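Local coordinates for protein probable adenylyl-sulfate kinase (Synechocystis sp., PDB 5CB8) that phosphorylates adenosine 5'-phosphosulfate with ATP to give 3'-phosphoadenylyl sulfate, the activated form of sulfate in sulfur metabolism, at residues 27-32 and 120-125; 56-61 and 99-104; 39-44 and 176-181. One frame throughout, in Å; residues are numbered along the deposited sequence.

Contact 1. Residues 27-32 and 120-125; sequences TIWLTG and GDFLEV
W29 and F122 meet on one face of two neighbouring parallel strands, 27-31 and 122-125. The strands belong to the central parallel sheet of a P-loop kinase fold, and G32 enters the probable ATP-binding loop. The packing is tight at F122. Its CZ sits 3.4 Å from W29 CB, and its CE2 reaches W29 CE3. With CG anti to the backbone N (chi1 -179°), the F122 ring swings across to strand 27-31. The planes of the F122 ring and the five-membered W29 ring are inclined by 29°, but they are slid apart and barely overlap. T27 CG2 fills in beside F122 CD2 at 4.0 Å. W29 NE1 is hydrogen-bonded to OG of S106, the likely phosphoserine site. The other face is packed by aliphatic groups. V125 lies alongside both I28 and L30 and points the same way, with CG2 3.9 Å from I28 CG2. Helix 178-191 covers this face with I185 and L189. The looser end is at D121, which is partly exposed and centres an inverse gamma turn. Its OD1 is hydrogen-bonded to Y194 OH. Its carbonyl still begins the backbone ladder, taking T27 N. The ladder closes at the other end where T31 N donates to V125 O at 3.0 Å.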
# COMPACT_ATOMS: atom_id res chain seq x y z
N THR B 27 5.33 -9.92 8.68
CA THR B 27 6.16 -9.43 7.59
C THR B 27 7.53 -10.10 7.67
O THR B 27 8.23 -9.99 8.68
CB THR B 27 6.33 -7.91 7.66
OG1 THR B 27 5.07 -7.29 7.36
CG2 THR B 27 7.39 -7.43 6.66
N ILE B 28 7.89 -10.83 6.62
CA ILE B 28 9.20 -11.47 6.53
C ILE B 28 10.06 -10.57 5.64
O ILE B 28 9.79 -10.45 4.44
CB ILE B 28 9.07 -12.88 5.94
CG1 ILE B 28 8.08 -13.71 6.77
CG2 ILE B 28 10.44 -13.57 5.87
CD1 ILE B 28 7.67 -15.01 6.10
N TRP B 29 11.07 -9.94 6.23
CA TRP B 29 11.78 -8.83 5.58
C TRP B 29 13.20 -9.21 5.19
O TRP B 29 14.09 -9.30 6.04
CB TRP B 29 11.81 -7.61 6.51
CG TRP B 29 12.30 -6.35 5.84
CD1 TRP B 29 13.60 -6.04 5.52
CD2 TRP B 29 11.50 -5.24 5.40
NE1 TRP B 29 13.65 -4.81 4.90
CE2 TRP B 29 12.38 -4.30 4.82
CE3 TRP B 29 10.13 -4.97 5.44
CZ2 TRP B 29 11.93 -3.10 4.28
CZ3 TRP B 29 9.68 -3.76 4.90
CH2 TRP B 29 10.58 -2.84 4.33
N LEU B 30 13.42 -9.42 3.89
CA LEU B 30 14.74 -9.81 3.40
C LEU B 30 15.55 -8.57 2.99
O LEU B 30 15.15 -7.81 2.10
CB LEU B 30 14.63 -10.78 2.22
CG LEU B 30 14.44 -12.26 2.60
CD1 LEU B 30 13.14 -12.47 3.36
CD2 LEU B 30 14.46 -13.17 1.38
N THR B 31 16.68 -8.37 3.67
CA THR B 31 17.57 -7.25 3.39
C THR B 31 18.93 -7.79 2.97
O THR B 31 19.33 -8.87 3.40
CB THR B 31 17.70 -6.35 4.65
OG1 THR B 31 18.61 -5.27 4.38
CG2 THR B 31 18.20 -7.15 5.85
N GLY B 32 19.65 -7.06 2.13
CA GLY B 32 20.97 -7.52 1.70
C GLY B 32 21.40 -6.84 0.41
O GLY B 32 20.61 -6.14 -0.21
N GLY B 120 5.66 -4.87 14.27
CA GLY B 120 5.66 -5.75 15.43
C GLY B 120 5.88 -7.20 15.04
O GLY B 120 6.92 -7.80 15.36
N ASP B 121 4.91 -7.79 14.35
CA ASP B 121 5.09 -9.14 13.83
C ASP B 121 5.94 -9.07 12.57
O ASP B 121 5.42 -9.00 11.45
CB ASP B 121 3.74 -9.78 13.55
CG ASP B 121 2.92 -9.91 14.80
OD1 ASP B 121 3.28 -10.75 15.65
OD2 ASP B 121 1.95 -9.15 14.95
N PHE B 122 7.24 -9.12 12.78
CA PHE B 122 8.21 -8.76 11.76
C PHE B 122 9.43 -9.63 11.98
O PHE B 122 9.93 -9.75 13.11
CB PHE B 122 8.57 -7.29 11.97
CG PHE B 122 9.56 -6.74 10.98
CD1 PHE B 122 10.92 -6.96 11.14
CD2 PHE B 122 9.13 -5.94 9.93
CE1 PHE B 122 11.84 -6.43 10.25
CE2 PHE B 122 10.04 -5.41 9.03
CZ PHE B 122 11.40 -5.65 9.20
N LEU B 123 9.92 -10.25 10.91
CA LEU B 123 11.11 -11.08 10.97
C LEU B 123 12.15 -10.51 10.02
O LEU B 123 11.92 -10.46 8.81
CB LEU B 123 10.80 -12.51 10.53
CG LEU B 123 10.02 -13.41 11.48
CD1 LEU B 123 10.05 -14.86 10.99
CD2 LEU B 123 10.64 -13.29 12.87
N GLU B 124 13.29 -10.08 10.56
CA GLU B 124 14.36 -9.53 9.73
C GLU B 124 15.26 -10.67 9.26
O GLU B 124 15.86 -11.38 10.07
CB GLU B 124 15.19 -8.51 10.52
CG GLU B 124 16.30 -7.83 9.71
CD GLU B 124 17.13 -6.86 10.55
OE1 GLU B 124 17.46 -7.20 11.71
OE2 GLU B 124 17.45 -5.76 10.06
N VAL B 125 15.34 -10.85 7.94
CA VAL B 125 16.17 -11.90 7.38
C VAL B 125 17.35 -11.24 6.67
O VAL B 125 17.17 -10.52 5.69
CB VAL B 125 15.36 -12.76 6.39
CG1 VAL B 125 16.22 -13.88 5.82
CG2 VAL B 125 14.12 -13.35 7.09

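Contact 2. Residues 56-61 and 99-104; sequences LEVLDG and IVLVSA. With ADX (adenosine-5'-phosphosulfate), chain G.
L101 and V58 meet on one face of the strand pair, where L101 CD2 lies 4.2 Å from V58 CG2. L56 extends this apolar patch, with its CB 4.2 Å from I99 CB. On the other face the L59 and V100 side chains cross at a slant, L59 CD1 4.0 Å from V100 CG1. S90 of helix 76-94 touches both. Strands 56-60 and 99-103 run parallel, 4.7 Å apart at closest approach, and 56-60 is the outermost strand of the kinase sheet in this chain. Five backbone bonds join them. The last is short and straight, from G61 N to S103 O at 2.6 Å and 174°. On the L59 face, near the start of the edge strand, E57 reaches the second subunit. Its carboxylate forms a salt bridge with R95 and a hydrogen bond with N96 of that subunit. The C-terminal end of the strands is polar. D60 is the N-cap of the following helix, and its OD1 accepts from the backbone N of D62. A water, probably donating to D60 OD1, also bonds to S103 OG at 2.9 Å. Past the strand ends lies adenosine-5'-phosphosulfate, with O2A 3.4 Å from A104 CA.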
# COMPACT_ATOMS: atom_id res chain seq x y z
N LEU B 56 -0.59 -15.13 1.14
CA LEU B 56 0.54 -14.21 1.18
C LEU B 56 0.54 -13.13 0.11
O LEU B 56 -0.22 -13.20 -0.87
CB LEU B 56 1.86 -14.99 1.16
CG LEU B 56 2.29 -15.72 -0.11
CD1 LEU B 56 3.08 -14.81 -1.03
CD2 LEU B 56 3.12 -16.93 0.24
N GLU B 57 1.38 -12.12 0.32
CA GLU B 57 1.65 -11.09 -0.68
C GLU B 57 3.15 -10.88 -0.73
O GLU B 57 3.83 -10.93 0.29
CB GLU B 57 0.96 -9.77 -0.32
CG GLU B 57 -0.58 -9.80 -0.39
CD GLU B 57 -1.09 -10.07 -1.80
OE1 GLU B 57 -0.35 -9.85 -2.78
OE2 GLU B 57 -2.26 -10.51 -1.92
N VAL B 58 3.69 -10.66 -1.93
CA VAL B 58 5.12 -10.38 -2.07
C VAL B 58 5.30 -8.93 -2.46
O VAL B 58 4.63 -8.44 -3.37
CB VAL B 58 5.75 -11.26 -3.16
CG1 VAL B 58 7.22 -10.90 -3.35
CG2 VAL B 58 5.60 -12.72 -2.78
N LEU B 59 6.18 -8.22 -1.75
CA LEU B 59 6.54 -6.86 -2.12
C LEU B 59 8.04 -6.85 -2.41
O LEU B 59 8.86 -6.76 -1.49
CB LEU B 59 6.16 -5.86 -1.01
CG LEU B 59 4.66 -5.75 -0.69
CD1 LEU B 59 4.42 -4.86 0.54
CD2 LEU B 59 3.87 -5.20 -1.89
N ASP B 60 8.38 -6.98 -3.69
CA ASP B 60 9.76 -7.02 -4.16
C ASP B 60 10.14 -5.61 -4.60
O ASP B 60 9.48 -5.04 -5.48
CB ASP B 60 9.83 -8.00 -5.34
CG ASP B 60 11.24 -8.19 -5.89
OD1 ASP B 60 12.14 -7.37 -5.65
OD2 ASP B 60 11.44 -9.19 -6.62
N GLY B 61 11.21 -5.07 -4.02
CA GLY B 61 11.66 -3.72 -4.36
C GLY B 61 11.77 -3.44 -5.85
O GLY B 61 11.34 -2.36 -6.31
N ILE B 99 0.55 -12.97 5.42
CA ILE B 99 1.99 -13.15 5.47
C ILE B 99 2.60 -12.32 4.34
O ILE B 99 2.27 -12.53 3.18
CB ILE B 99 2.38 -14.64 5.29
CG1 ILE B 99 1.96 -15.46 6.51
CG2 ILE B 99 3.88 -14.78 5.06
CD1 ILE B 99 2.12 -16.97 6.34
N VAL B 100 3.46 -11.37 4.69
CA VAL B 100 4.02 -10.47 3.69
C VAL B 100 5.50 -10.76 3.50
O VAL B 100 6.27 -10.75 4.46
CB VAL B 100 3.86 -9.00 4.12
CG1 VAL B 100 4.36 -8.05 3.01
CG2 VAL B 100 2.40 -8.71 4.45
N LEU B 101 5.90 -11.05 2.26
CA LEU B 101 7.31 -11.27 1.95
C LEU B 101 7.87 -10.02 1.30
O LEU B 101 7.47 -9.67 0.20
CB LEU B 101 7.48 -12.44 0.97
CG LEU B 101 7.51 -13.89 1.48
CD1 LEU B 101 6.50 -14.13 2.56
CD2 LEU B 101 7.30 -14.87 0.34
N VAL B 102 8.80 -9.35 1.98
CA VAL B 102 9.43 -8.16 1.42
C VAL B 102 10.85 -8.49 0.99
O VAL B 102 11.59 -9.15 1.73
CB VAL B 102 9.47 -7.00 2.42
CG1 VAL B 102 10.25 -5.80 1.85
CG2 VAL B 102 8.05 -6.58 2.79
N SER B 103 11.23 -8.06 -0.21
CA SER B 103 12.60 -8.20 -0.67
C SER B 103 13.07 -6.83 -1.12
O SER B 103 12.61 -6.32 -2.15
CB SER B 103 12.68 -9.18 -1.84
OG SER B 103 14.01 -9.30 -2.31
N ALA B 104 13.97 -6.22 -0.36
CA ALA B 104 14.44 -4.88 -0.67
C ALA B 104 15.82 -4.69 -0.08
O ALA B 104 16.09 -5.18 1.02
CB ALA B 104 13.47 -3.83 -0.10
SB ADX G . 16.32 0.25 -1.62
O1B ADX G . 15.41 1.40 -1.75
O2B ADX G . 15.79 -0.75 -0.67
O3B ADX G . 17.64 0.74 -1.20
PA ADX G . 15.48 -1.42 -3.65
O1A ADX G . 14.06 -0.86 -3.61
O2A ADX G . 15.56 -2.84 -3.10
O3A ADX G . 16.50 -0.41 -2.97
O5' ADX G . 15.93 -1.44 -5.19
C5' ADX G . 17.16 -1.99 -5.54
C4' ADX G . 17.25 -2.41 -6.90
O4' ADX G . 17.35 -1.21 -7.75
C3' ADX G . 18.46 -3.20 -7.14
O3' ADX G . 18.13 -4.52 -7.19
C2' ADX G . 18.97 -2.76 -8.46
O2' ADX G . 18.52 -3.60 -9.42
C1' ADX G . 18.37 -1.41 -8.70
N9 ADX G . 19.28 -0.31 -8.64
C8 ADX G . 19.40 0.69 -9.55
N7 ADX G . 20.22 1.62 -9.06
C5 ADX G . 20.64 1.24 -7.83
C6 ADX G . 21.47 1.82 -6.88
N6 ADX G . 22.07 3.12 -7.11
N1 ADX G . 21.69 1.16 -5.72
C2 ADX G . 21.10 -0.03 -5.48
N3 ADX G . 20.28 -0.61 -6.37
C4 ADX G . 20.03 0.00 -7.55
O HOH W 1 14.54 -7.53 -4.50

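Contact 3. Residues 39-44 and 176-181; sequences TTITHA and EELDES. With SO4 (sulfate ion), chain H.
L178 reaches from the first turn of helix 178-191 to the side of helix 38-50. From CB the chain runs out to CG anti to the backbone N (chi1 -179°), which carries the branch point toward the other helix. There it forks. CD1 meets I41 CG1 at 3.8 Å and also touches T40 CG2. CD2 lies 3.9 Å from A44 CB and equally close to T40 CG2. The fork thus straddles the T40 methyl, with I41 beyond one prong and A44 beyond the other. I41 slides past L178 in the opposite direction, and its CD1 ends 3.9 Å from S181 CB. The contact joins two helices of a P-loop kinase fold, the one that follows the phosphate-binding loop and the C-terminal one. I41 is buried and also packs on L30 and C171, whereas T40 and L178 are exposed. S181 OG donates to E176 OE2 at 2.6 Å, on the anti side of the carboxylate. E176 OE1 pairs with K184 and R172 N, so both carboxylate oxygens have partners. On helix 38-50, T39 N donates to O1 of a sulfate ion, probably from the crystallisation liquor, at 3.0 Å. K38, G35 and G37 also bind it. Between the segments the touching atoms are all carbon. Their fit therefore rests on van der Waals contact and the hydrophobic effect, and no polar pair spans the two.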
# COMPACT_ATOMS: atom_id res chain seq x y z
N THR B 39 15.75 -12.25 -4.03
CA THR B 39 14.61 -12.60 -4.87
C THR B 39 14.45 -14.12 -5.02
O THR B 39 13.34 -14.66 -4.99
CB THR B 39 14.75 -11.92 -6.24
OG1 THR B 39 14.47 -10.52 -6.10
CG2 THR B 39 13.80 -12.52 -7.24
N THR B 40 15.58 -14.81 -5.19
CA THR B 40 15.58 -16.26 -5.34
C THR B 40 14.98 -16.96 -4.11
O THR B 40 14.17 -17.89 -4.24
CB THR B 40 17.00 -16.78 -5.60
OG1 THR B 40 17.47 -16.27 -6.86
CG2 THR B 40 17.02 -18.30 -5.65
N ILE B 41 15.37 -16.49 -2.93
CA ILE B 41 14.86 -17.03 -1.67
C ILE B 41 13.39 -16.68 -1.52
O ILE B 41 12.57 -17.51 -1.12
CB ILE B 41 15.65 -16.49 -0.45
CG1 ILE B 41 17.07 -17.07 -0.44
CG2 ILE B 41 14.93 -16.84 0.86
CD1 ILE B 41 17.98 -16.47 0.64
N THR B 42 13.06 -15.42 -1.82
CA THR B 42 11.68 -14.96 -1.77
C THR B 42 10.77 -15.86 -2.60
O THR B 42 9.72 -16.31 -2.11
CB THR B 42 11.59 -13.52 -2.28
OG1 THR B 42 12.36 -12.68 -1.40
CG2 THR B 42 10.15 -13.03 -2.31
N HIS B 43 11.17 -16.14 -3.83
CA HIS B 43 10.32 -16.91 -4.73
C HIS B 43 10.18 -18.35 -4.25
O HIS B 43 9.09 -18.92 -4.31
CB HIS B 43 10.86 -16.85 -6.16
CG HIS B 43 10.71 -15.50 -6.80
ND1 HIS B 43 11.37 -15.14 -7.95
CD2 HIS B 43 9.95 -14.43 -6.44
CE1 HIS B 43 11.04 -13.90 -8.28
NE2 HIS B 43 10.18 -13.45 -7.38
N ALA B 44 11.27 -18.93 -3.76
CA ALA B 44 11.23 -20.30 -3.27
C ALA B 44 10.38 -20.40 -2.01
O ALA B 44 9.63 -21.37 -1.83
CB ALA B 44 12.65 -20.82 -3.01
N GLU B 176 25.55 -21.67 1.83
CA GLU B 176 24.45 -22.60 2.09
C GLU B 176 23.58 -22.78 0.85
O GLU B 176 23.45 -21.86 0.03
CB GLU B 176 23.62 -22.15 3.30
CG GLU B 176 23.26 -20.69 3.27
CD GLU B 176 22.55 -20.21 4.53
OE1 GLU B 176 23.22 -19.92 5.55
OE2 GLU B 176 21.31 -20.08 4.48
N GLU B 177 23.01 -23.97 0.69
CA GLU B 177 22.13 -24.24 -0.44
C GLU B 177 20.80 -23.53 -0.26
O GLU B 177 20.41 -23.19 0.87
CB GLU B 177 21.92 -25.75 -0.60
CG GLU B 177 23.21 -26.51 -0.94
CD GLU B 177 23.95 -25.89 -2.11
OE1 GLU B 177 23.36 -25.82 -3.22
OE2 GLU B 177 25.11 -25.47 -1.93
N LEU B 178 20.09 -23.31 -1.37
CA LEU B 178 18.82 -22.58 -1.34
C LEU B 178 17.83 -23.19 -0.35
O LEU B 178 17.20 -22.47 0.43
CB LEU B 178 18.19 -22.54 -2.74
CG LEU B 178 16.86 -21.78 -2.81
CD1 LEU B 178 17.07 -20.34 -2.38
CD2 LEU B 178 16.26 -21.82 -4.21
N ASP B 179 17.69 -24.52 -0.39
CA ASP B 179 16.77 -25.21 0.51
C ASP B 179 17.12 -24.99 1.98
O ASP B 179 16.24 -24.97 2.85
CB ASP B 179 16.74 -26.71 0.20
CG ASP B 179 15.96 -27.03 -1.06
OD1 ASP B 179 15.19 -26.16 -1.53
OD2 ASP B 179 16.11 -28.16 -1.57
N GLU B 180 18.42 -24.86 2.27
CA GLU B 180 18.86 -24.60 3.63
C GLU B 180 18.44 -23.19 4.05
O GLU B 180 17.94 -22.99 5.17
CB GLU B 180 20.38 -24.77 3.75
CG GLU B 180 20.88 -24.72 5.19
CD GLU B 180 22.39 -24.91 5.30
OE1 GLU B 180 23.05 -25.17 4.27
OE2 GLU B 180 22.91 -24.78 6.44
N SER B 181 18.60 -22.22 3.16
CA SER B 181 18.21 -20.85 3.48
C SER B 181 16.71 -20.74 3.71
O SER B 181 16.27 -20.19 4.72
CB SER B 181 18.65 -19.88 2.37
OG SER B 181 20.05 -19.97 2.16
S SO4 H . 19.03 -10.01 -5.05
O1 SO4 H . 17.61 -10.25 -5.20
O2 SO4 H . 19.79 -11.09 -5.68
O3 SO4 H . 19.35 -9.96 -3.62
O4 SO4 H . 19.42 -8.74 -5.68

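Contacts 1 and 2 are parts of one parallel sheet, their centres about 9 Å apart. Strands 26-31 and 99-103 are neighbours in it, and probable hydrogen bonds run from I28 N to V100 O (2.7 Å) and from L30 N to V102 O. The centre of contact 3 is about 15 Å from that of contact 1 and about 14 Å from that of contact 2. Its helix 38-50 packs on the sheet, with T42 OG1 3.5 Å from S103 CB. T39 of contact 3 belongs to the probable ATP site. Contact 2 reaches adenosine-5'-phosphosulfate through G61 and A104. The W29 side chain of contact 1 is, between nearest atoms, about 7 Å from that ligand and about 3 Å from S106, the probable phosphoserine site.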